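Local coordinates for transcriptional regulator, MarR family (Methanosarcina mazei, PDB 3S2W), which probably binds DNA and regulates transcription as a winged helix-turn-helix factor of the MarR family, at residues D63-Q67 / E68-D72; L74-D77 / K78-A82; K87-E91 / G92-R96. All coordinates share one frame; numbering follows the deposited sequence.

Contact 1 (D63-Q67 / E68-D72)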
loop_
_atom_site.group_PDB
_atom_site.type_symbol
_atom_site.label_atom_id
_atom_site.label_comp_id
_atom_site.label_asym_id
_atom_site.label_seq_id
_atom_site.Cartn_x
_atom_site.Cartn_y
_atom_site.Cartn_z
ATOM N N ASP A 63 7.713 -20.423 8.127
ATOM C CA ASP A 63 8.200 -20.156 9.474
ATOM C C ASP A 63 9.694 -20.413 9.595
ATOM O O ASP A 63 10.270 -21.152 8.809
ATOM C CB ASP A 63 7.454 -21.033 10.466
ATOM C CG ASP A 63 7.718 -20.644 11.889
ATOM O OD1 ASP A 63 8.269 -19.548 12.110
ATOM O OD2 ASP A 63 7.362 -21.423 12.788
ATOM N N GLY A 64 10.328 -19.806 10.589
ATOM C CA GLY A 64 11.752 -19.989 10.771
ATOM C C GLY A 64 12.561 -19.317 9.681
ATOM O O GLY A 64 13.602 -19.803 9.284
ATOM N N ILE A 65 12.088 -18.182 9.194
ATOM C CA ILE A 65 12.784 -17.482 8.130
ATOM C C ILE A 65 13.731 -16.422 8.709
ATOM O O ILE A 65 13.476 -15.845 9.764
ATOM C CB ILE A 65 11.774 -16.846 7.165
ATOM C CG1 ILE A 65 12.483 -16.038 6.082
ATOM C CG2 ILE A 65 10.825 -15.951 7.907
ATOM C CD1 ILE A 65 11.521 -15.177 5.271
ATOM N N ASN A 66 14.839 -16.185 8.027
ATOM C CA ASN A 66 15.806 -15.188 8.464
ATOM C C ASN A 66 15.228 -13.778 8.382
ATOM O O ASN A 66 14.594 -13.416 7.401
ATOM C CB ASN A 66 17.062 -15.284 7.601
ATOM C CG ASN A 66 18.230 -14.576 8.211
ATOM O OD1 ASN A 66 18.269 -13.340 8.271
ATOM N ND2 ASN A 66 19.200 -15.351 8.683
ATOM N N GLN A 67 15.459 -12.974 9.410
ATOM C CA GLN A 67 14.845 -11.653 9.498
ATOM C C GLN A 67 15.210 -10.753 8.318
ATOM O O GLN A 67 14.412 -9.931 7.883
ATOM C CB GLN A 67 15.231 -10.976 10.803
ATOM C CG GLN A 67 14.483 -9.709 11.024
ATOM C CD GLN A 67 14.886 -9.019 12.293
ATOM O OE1 GLN A 67 14.850 -9.606 13.375
ATOM N NE2 GLN A 67 15.287 -7.758 12.169
ATOM N N GLU A 68 16.411 -10.914 7.786
ATOM C CA GLU A 68 16.765 -10.167 6.593
ATOM C C GLU A 68 15.918 -10.636 5.399
ATOM O O GLU A 68 15.397 -9.821 4.636
ATOM C CB GLU A 68 18.265 -10.247 6.298
ATOM C CG GLU A 68 18.717 -9.202 5.295
ATOM C CD GLU A 68 20.228 -9.139 5.134
ATOM O OE1 GLU A 68 20.923 -10.077 5.595
ATOM O OE2 GLU A 68 20.715 -8.144 4.546
ATOM N N SER A 69 15.761 -11.944 5.245
ATOM C CA SER A 69 14.892 -12.472 4.197
ATOM C C SER A 69 13.490 -11.856 4.314
ATOM O O SER A 69 12.922 -11.406 3.330
ATOM C CB SER A 69 14.805 -14.010 4.243
ATOM O OG SER A 69 16.086 -14.624 4.293
ATOM N N LEU A 70 12.930 -11.825 5.518
ATOM C CA LEU A 70 11.611 -11.224 5.707
ATOM C C LEU A 70 11.611 -9.817 5.149
ATOM O O LEU A 70 10.684 -9.408 4.458
ATOM C CB LEU A 70 11.240 -11.180 7.182
ATOM C CG LEU A 70 10.570 -12.432 7.706
ATOM C CD1 LEU A 70 10.363 -12.267 9.181
ATOM C CD2 LEU A 70 9.262 -12.615 6.995
ATOM N N SER A 71 12.665 -9.081 5.455
ATOM C CA SER A 71 12.817 -7.716 4.972
ATOM C C SER A 71 12.809 -7.623 3.433
ATOM O O SER A 71 12.068 -6.821 2.858
ATOM C CB SER A 71 14.101 -7.104 5.536
ATOM O OG SER A 71 14.137 -5.714 5.297
ATOM N N ASP A 72 13.630 -8.444 2.779
ATOM C CA ASP A 72 13.755 -8.415 1.321
ATOM C C ASP A 72 12.496 -8.887 0.587
ATOM O O ASP A 72 12.143 -8.325 -0.439
ATOM C CB ASP A 72 14.957 -9.250 0.850
ATOM C CG ASP A 72 16.276 -8.776 1.444
ATOM O OD1 ASP A 72 16.415 -7.564 1.735
ATOM O OD2 ASP A 72 17.182 -9.620 1.621
HETATM O O HOH W 1 16.022 -17.552 5.678
#
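Ile65 packs onto the first turn of helix 67-74, and this is the tight side of the local contact. Its CG2 meets Leu70 CG at 3.5 Å, while CG1, anti to the backbone N (chi1 177°), passes Ser69 CB at 3.6 Å and carries CD1 on along the same turn. Both Ile65 and Leu70 are buried: helix 53-61 brings Leu59 onto Ile65 and Phe55 onto Leu70, and Val108 of strand 106-110 also touches Leu70. The other side is polar and faces solvent. Asn66 is the N-cap residue, and its OD1 accepts from Glu68 N at 3.1 Å, the N-H arriving in the carbonyl plane on a lone pair. Glu68 runs beside Asn66 and points the same way, its CB 3.7 Å from Asn66 OD1; its extended chain is exposed, and OE2 has a long, weak ion pair with Lys78. A water accepts from Asn66 N at 3.0 Å and hydrogen-bonds Ser69 OG at 3.2 Å, tying the strand end to the helix. The regular helical ladder starts with Leu70 N to Asn66 O (3.0 Å) and Ser71 N to Gln67 O (3.1 Å). Short strand, asparagine N-cap and helix together form the entry to the helix-turn-helix of a winged-helix domain, where the edge strand of the wing sheet leads straight into the first helix of the motif.

Contact 2 (L74-D77 / K78-A82)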
loop_
_atom_site.group_PDB
_atom_site.type_symbol
_atom_site.label_atom_id
_atom_site.label_comp_id
_atom_site.label_asym_id
_atom_site.label_seq_id
_atom_site.Cartn_x
_atom_site.Cartn_y
_atom_site.Cartn_z
ATOM N N LEU A 74 9.293 -8.883 1.753
ATOM C CA LEU A 74 8.143 -8.016 1.967
ATOM C C LEU A 74 8.473 -6.654 1.406
ATOM O O LEU A 74 7.591 -5.822 1.206
ATOM C CB LEU A 74 7.748 -7.937 3.460
ATOM C CG LEU A 74 7.242 -9.242 4.134
ATOM C CD1 LEU A 74 6.998 -9.094 5.622
ATOM C CD2 LEU A 74 5.991 -9.715 3.486
ATOM N N LYS A 75 9.754 -6.453 1.126
ATOM C CA LYS A 75 10.273 -5.150 0.725
ATOM C C LYS A 75 9.845 -4.107 1.736
ATOM O O LYS A 75 9.321 -3.050 1.370
ATOM C CB LYS A 75 9.822 -4.762 -0.689
ATOM C CG LYS A 75 10.395 -5.634 -1.805
ATOM C CD LYS A 75 11.838 -5.285 -2.066
ATOM C CE LYS A 75 12.403 -6.119 -3.179
ATOM N NZ LYS A 75 13.292 -5.292 -4.039
ATOM N N ILE A 76 10.054 -4.423 3.012
ATOM C CA ILE A 76 9.948 -3.443 4.095
ATOM C C ILE A 76 11.346 -3.262 4.678
ATOM O O ILE A 76 12.066 -4.259 4.873
ATOM C CB ILE A 76 8.971 -3.904 5.194
ATOM C CG1 ILE A 76 7.550 -4.043 4.637
ATOM C CG2 ILE A 76 8.982 -2.930 6.360
ATOM C CD1 ILE A 76 6.562 -4.691 5.598
ATOM N N ASP A 77 11.744 -2.012 4.946
ATOM C CA ASP A 77 13.145 -1.730 5.317
ATOM C C ASP A 77 13.577 -2.375 6.638
ATOM O O ASP A 77 12.746 -2.756 7.464
ATOM C CB ASP A 77 13.483 -0.227 5.280
ATOM C CG ASP A 77 12.640 0.610 6.244
ATOM O OD1 ASP A 77 13.009 0.715 7.431
ATOM O OD2 ASP A 77 11.623 1.195 5.812
ATOM N N LYS A 78 14.889 -2.495 6.812
ATOM C CA LYS A 78 15.474 -3.198 7.945
ATOM C C LYS A 78 15.048 -2.610 9.277
ATOM O O LYS A 78 14.820 -3.343 10.229
ATOM C CB LYS A 78 17.006 -3.202 7.847
ATOM C CG LYS A 78 17.535 -3.554 6.454
ATOM C CD LYS A 78 17.002 -4.899 5.939
ATOM C CE LYS A 78 17.320 -5.105 4.452
ATOM N NZ LYS A 78 17.754 -6.509 4.135
ATOM N N GLY A 79 14.946 -1.288 9.336
ATOM C CA GLY A 79 14.616 -0.592 10.566
ATOM C C GLY A 79 13.145 -0.689 10.902
ATOM O O GLY A 79 12.777 -0.782 12.067
ATOM N N THR A 80 12.297 -0.667 9.880
ATOM C CA THR A 80 10.875 -0.913 10.071
ATOM C C THR A 80 10.654 -2.385 10.455
ATOM O O THR A 80 9.908 -2.695 11.394
ATOM C CB THR A 80 10.063 -0.531 8.806
ATOM O OG1 THR A 80 10.270 0.854 8.516
ATOM C CG2 THR A 80 8.578 -0.776 9.011
ATOM N N THR A 81 11.326 -3.280 9.736
ATOM C CA THR A 81 11.320 -4.708 10.061
ATOM C C THR A 81 11.711 -4.976 11.516
ATOM O O THR A 81 11.015 -5.694 12.224
ATOM C CB THR A 81 12.222 -5.478 9.103
ATOM O OG1 THR A 81 11.577 -5.536 7.828
ATOM C CG2 THR A 81 12.505 -6.903 9.608
ATOM N N ALA A 82 12.801 -4.365 11.965
ATOM C CA ALA A 82 13.296 -4.585 13.319
ATOM C C ALA A 82 12.262 -4.212 14.385
ATOM O O ALA A 82 12.031 -4.975 15.334
ATOM C CB ALA A 82 14.607 -3.826 13.538
#
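The Asp77 carboxylate is met by Thr80 from one side of its plane: Thr80 N comes in over that face to OD1 at 2.9 Å, well out of the plane, and Thr80 OG1 sits between the two oxygens, tilted to the same side. This is the N-cap of helix 78-90, which in the helix-turn-helix of MarR proteins is the recognition helix. Thr80 OG1 lies 2.9 Å from Asp77 OD1 and 3.0 Å from OD2; both bonds are weak, and its one proton could serve either oxygen. Asp77 CG stands between its own backbone N and carbonyl carbon (chi1 61°), which folds the carboxylate back over the helix start. The backbone adds a second grip. Asp77 O takes Thr81 N at 2.7 Å in a nearly straight bond (168°), and Thr81 OG1 at 3.0 Å from above the carbonyl plane. Ile76 fills the apolar side of the turn, with Phe55 of helix 53-61 and Arg33 of the second subunit also against it. Where it crosses Thr80 at about a right angle, methyl meets methyl: Ile76 CG2 to Thr80 CG2, 3.4 Å.

Contact 3 (K87-E91 / G92-R96). With SO4 (sulfate ion), chain I.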
loop_
_atom_site.group_PDB
_atom_site.type_symbol
_atom_site.label_atom_id
_atom_site.label_comp_id
_atom_site.label_asym_id
_atom_site.label_seq_id
_atom_site.Cartn_x
_atom_site.Cartn_y
_atom_site.Cartn_z
ATOM N N LYS A 87 8.037 -5.906 18.222
ATOM C CA LYS A 87 6.765 -5.774 18.942
ATOM C C LYS A 87 6.071 -7.120 18.955
ATOM O O LYS A 87 5.370 -7.464 19.911
ATOM C CB LYS A 87 5.852 -4.720 18.316
ATOM C CG LYS A 87 6.343 -3.275 18.451
ATOM C CD LYS A 87 5.425 -2.354 17.661
ATOM C CE LYS A 87 5.664 -0.864 17.946
ATOM N NZ LYS A 87 4.432 -0.047 17.630
ATOM N N LEU A 88 6.292 -7.890 17.889
ATOM C CA LEU A 88 5.748 -9.228 17.790
ATOM C C LEU A 88 6.388 -10.113 18.865
ATOM O O LEU A 88 5.727 -10.985 19.437
ATOM C CB LEU A 88 5.988 -9.785 16.390
ATOM C CG LEU A 88 5.018 -9.256 15.329
ATOM C CD1 LEU A 88 5.403 -9.745 13.982
ATOM C CD2 LEU A 88 3.614 -9.714 15.630
ATOM N N VAL A 89 7.666 -9.863 19.159
ATOM C CA VAL A 89 8.345 -10.609 20.210
ATOM C C VAL A 89 7.831 -10.192 21.576
ATOM O O VAL A 89 7.563 -11.040 22.424
ATOM C CB VAL A 89 9.884 -10.472 20.168
ATOM C CG1 VAL A 89 10.457 -10.993 21.443
ATOM C CG2 VAL A 89 10.448 -11.264 19.020
ATOM N N ASP A 90 7.673 -8.889 21.788
ATOM C CA ASP A 90 7.219 -8.386 23.087
ATOM C C ASP A 90 5.775 -8.755 23.391
ATOM O O ASP A 90 5.366 -8.837 24.545
ATOM C CB ASP A 90 7.430 -6.878 23.193
ATOM C CG ASP A 90 8.918 -6.493 23.221
ATOM O OD1 ASP A 90 9.753 -7.313 23.693
ATOM O OD2 ASP A 90 9.244 -5.364 22.774
ATOM N N GLU A 91 5.002 -8.981 22.344
ATOM C CA GLU A 91 3.622 -9.416 22.500
ATOM C C GLU A 91 3.561 -10.928 22.668
ATOM O O GLU A 91 2.521 -11.480 22.972
ATOM C CB GLU A 91 2.790 -8.948 21.297
ATOM C CG GLU A 91 2.632 -7.405 21.234
ATOM C CD GLU A 91 2.728 -6.804 19.825
ATOM O OE1 GLU A 91 3.087 -5.606 19.718
ATOM O OE2 GLU A 91 2.438 -7.509 18.830
ATOM N N GLY A 92 4.695 -11.593 22.447
ATOM C CA GLY A 92 4.821 -13.026 22.656
ATOM C C GLY A 92 4.322 -13.890 21.513
ATOM O O GLY A 92 3.924 -15.033 21.728
ATOM N N TYR A 93 4.357 -13.351 20.296
ATOM C CA TYR A 93 3.869 -14.070 19.124
ATOM C C TYR A 93 4.983 -14.697 18.319
ATOM O O TYR A 93 4.746 -15.591 17.515
ATOM C CB TYR A 93 3.081 -13.146 18.213
ATOM C CG TYR A 93 1.770 -12.731 18.792
ATOM C CD1 TYR A 93 0.908 -13.669 19.325
ATOM C CD2 TYR A 93 1.398 -11.395 18.824
ATOM C CE1 TYR A 93 -0.284 -13.292 19.852
ATOM C CE2 TYR A 93 0.210 -11.012 19.349
ATOM C CZ TYR A 93 -0.632 -11.961 19.861
ATOM O OH TYR A 93 -1.826 -11.590 20.392
ATOM N N VAL A 94 6.201 -14.209 18.500
ATOM C CA VAL A 94 7.320 -14.813 17.795
ATOM C C VAL A 94 8.542 -14.762 18.643
ATOM O O VAL A 94 8.624 -13.951 19.558
ATOM C CB VAL A 94 7.671 -14.081 16.505
ATOM C CG1 VAL A 94 6.470 -14.011 15.611
ATOM C CG2 VAL A 94 8.259 -12.696 16.818
ATOM N N PHE A 95 9.507 -15.610 18.315
ATOM C CA PHE A 95 10.804 -15.529 18.965
ATOM C C PHE A 95 11.877 -15.558 17.917
ATOM O O PHE A 95 11.616 -15.931 16.768
ATOM C CB PHE A 95 10.997 -16.610 20.043
ATOM C CG PHE A 95 11.172 -18.010 19.503
ATOM C CD1 PHE A 95 12.436 -18.498 19.182
ATOM C CD2 PHE A 95 10.079 -18.850 19.350
ATOM C CE1 PHE A 95 12.595 -19.777 18.699
ATOM C CE2 PHE A 95 10.241 -20.150 18.868
ATOM C CZ PHE A 95 11.495 -20.612 18.546
ATOM N N ARG A 96 13.059 -15.101 18.317
ATOM C CA ARG A 96 14.229 -15.011 17.452
ATOM C C ARG A 96 15.238 -16.079 17.849
ATOM O O ARG A 96 15.401 -16.392 19.025
ATOM C CB ARG A 96 14.926 -13.671 17.646
ATOM C CG ARG A 96 14.384 -12.491 16.891
ATOM C CD ARG A 96 14.811 -11.222 17.666
ATOM N NE ARG A 96 14.687 -9.992 16.898
ATOM C CZ ARG A 96 14.259 -8.842 17.407
ATOM N NH1 ARG A 96 13.913 -8.781 18.695
ATOM N NH2 ARG A 96 14.176 -7.748 16.632
HETATM S S SO4 I . 2.693 -1.057 14.242
HETATM O O1 SO4 I . 3.686 0.004 14.117
HETATM O O2 SO4 I . 3.359 -2.347 14.062
HETATM O O3 SO4 I . 2.082 -1.003 15.576
HETATM O O4 SO4 I . 1.688 -0.863 13.197
#
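Tyr93 folds back onto Leu88 and Glu91 just past the end of helix 78-90, where Gly92 closes the helix in a Schellman motif. Gly92 has positive phi (82°), and the two backbone bonds behind it run from Tyr93 N to Leu88 O (2.9 Å) and from Gly92 N to Val89 O (2.9 Å). The turn sends the chain into strand 94-98 of the winged-helix wing.

Tyr93 CB rests 3.6 Å from Leu88 O, the same oxygen that accepts from its own backbone N-H. CG lies anti to the carbonyl carbon (chi1 -70°), swinging the ring back beside the helix end. There CD2 touches Glu91 CB at 3.7 Å, with Leu88 CD2 also approaching Tyr93 CD2, at 4.2 Å. Next along that side, CE2 again meets Glu91 CB. One face of the ring carries Glu91 O over its centre. At the tip, OH is hydrogen-bonded to Tyr46 O, while Leu117 and Lys113 of helix 112-133 touch the side chain. Cutting this side chain back to an alanine is likely to leave Tyr46 O without its hydroxyl partner and to open a gap between Leu88, Glu91 and helix 112-133.

Val94 closes the inner side. Its CG2 packs on Leu88 CB and, more tightly, on Val89 CG2 at 3.4 Å, the two valines crossing at about a right angle. On the outer surface Lys87 extends its NZ to a weak hydrogen bond with a sulfate, probably from the crystallisation liquor, which Gly51 N and Gln52 NE2 also bind. The helix and the new strand are further joined by a CA-H...O contact, Val89 CA to Val94 O, 3.4 Å with 156° at the hydrogen.

How the contacts relate
The three contacts follow the chain through one winged-helix unit: contact 1 starts helix 67-74, contact 2 starts helix 78-90, and contact 3 ends that second helix. Contacts 1 and 2, centres 10 Å apart, are joined by a salt bridge of Asp72 OD1 with Lys78 NZ (2.9 Å) and a probable hydrogen bond of Ser71 OG with Ile76 O (2.6 Å). Contact 3 lies 14 Å from contact 1 and 16 Å from contact 2, between centres; its Arg96 packs NE 3.5 Å from Gln67 OE1 and NH2 3.7 Å from Ala82 O. One sulfate lies about 4 Å from Gly79 in contact 2 and another at Lys87 in contact 3, both probably from the crystallisation liquor.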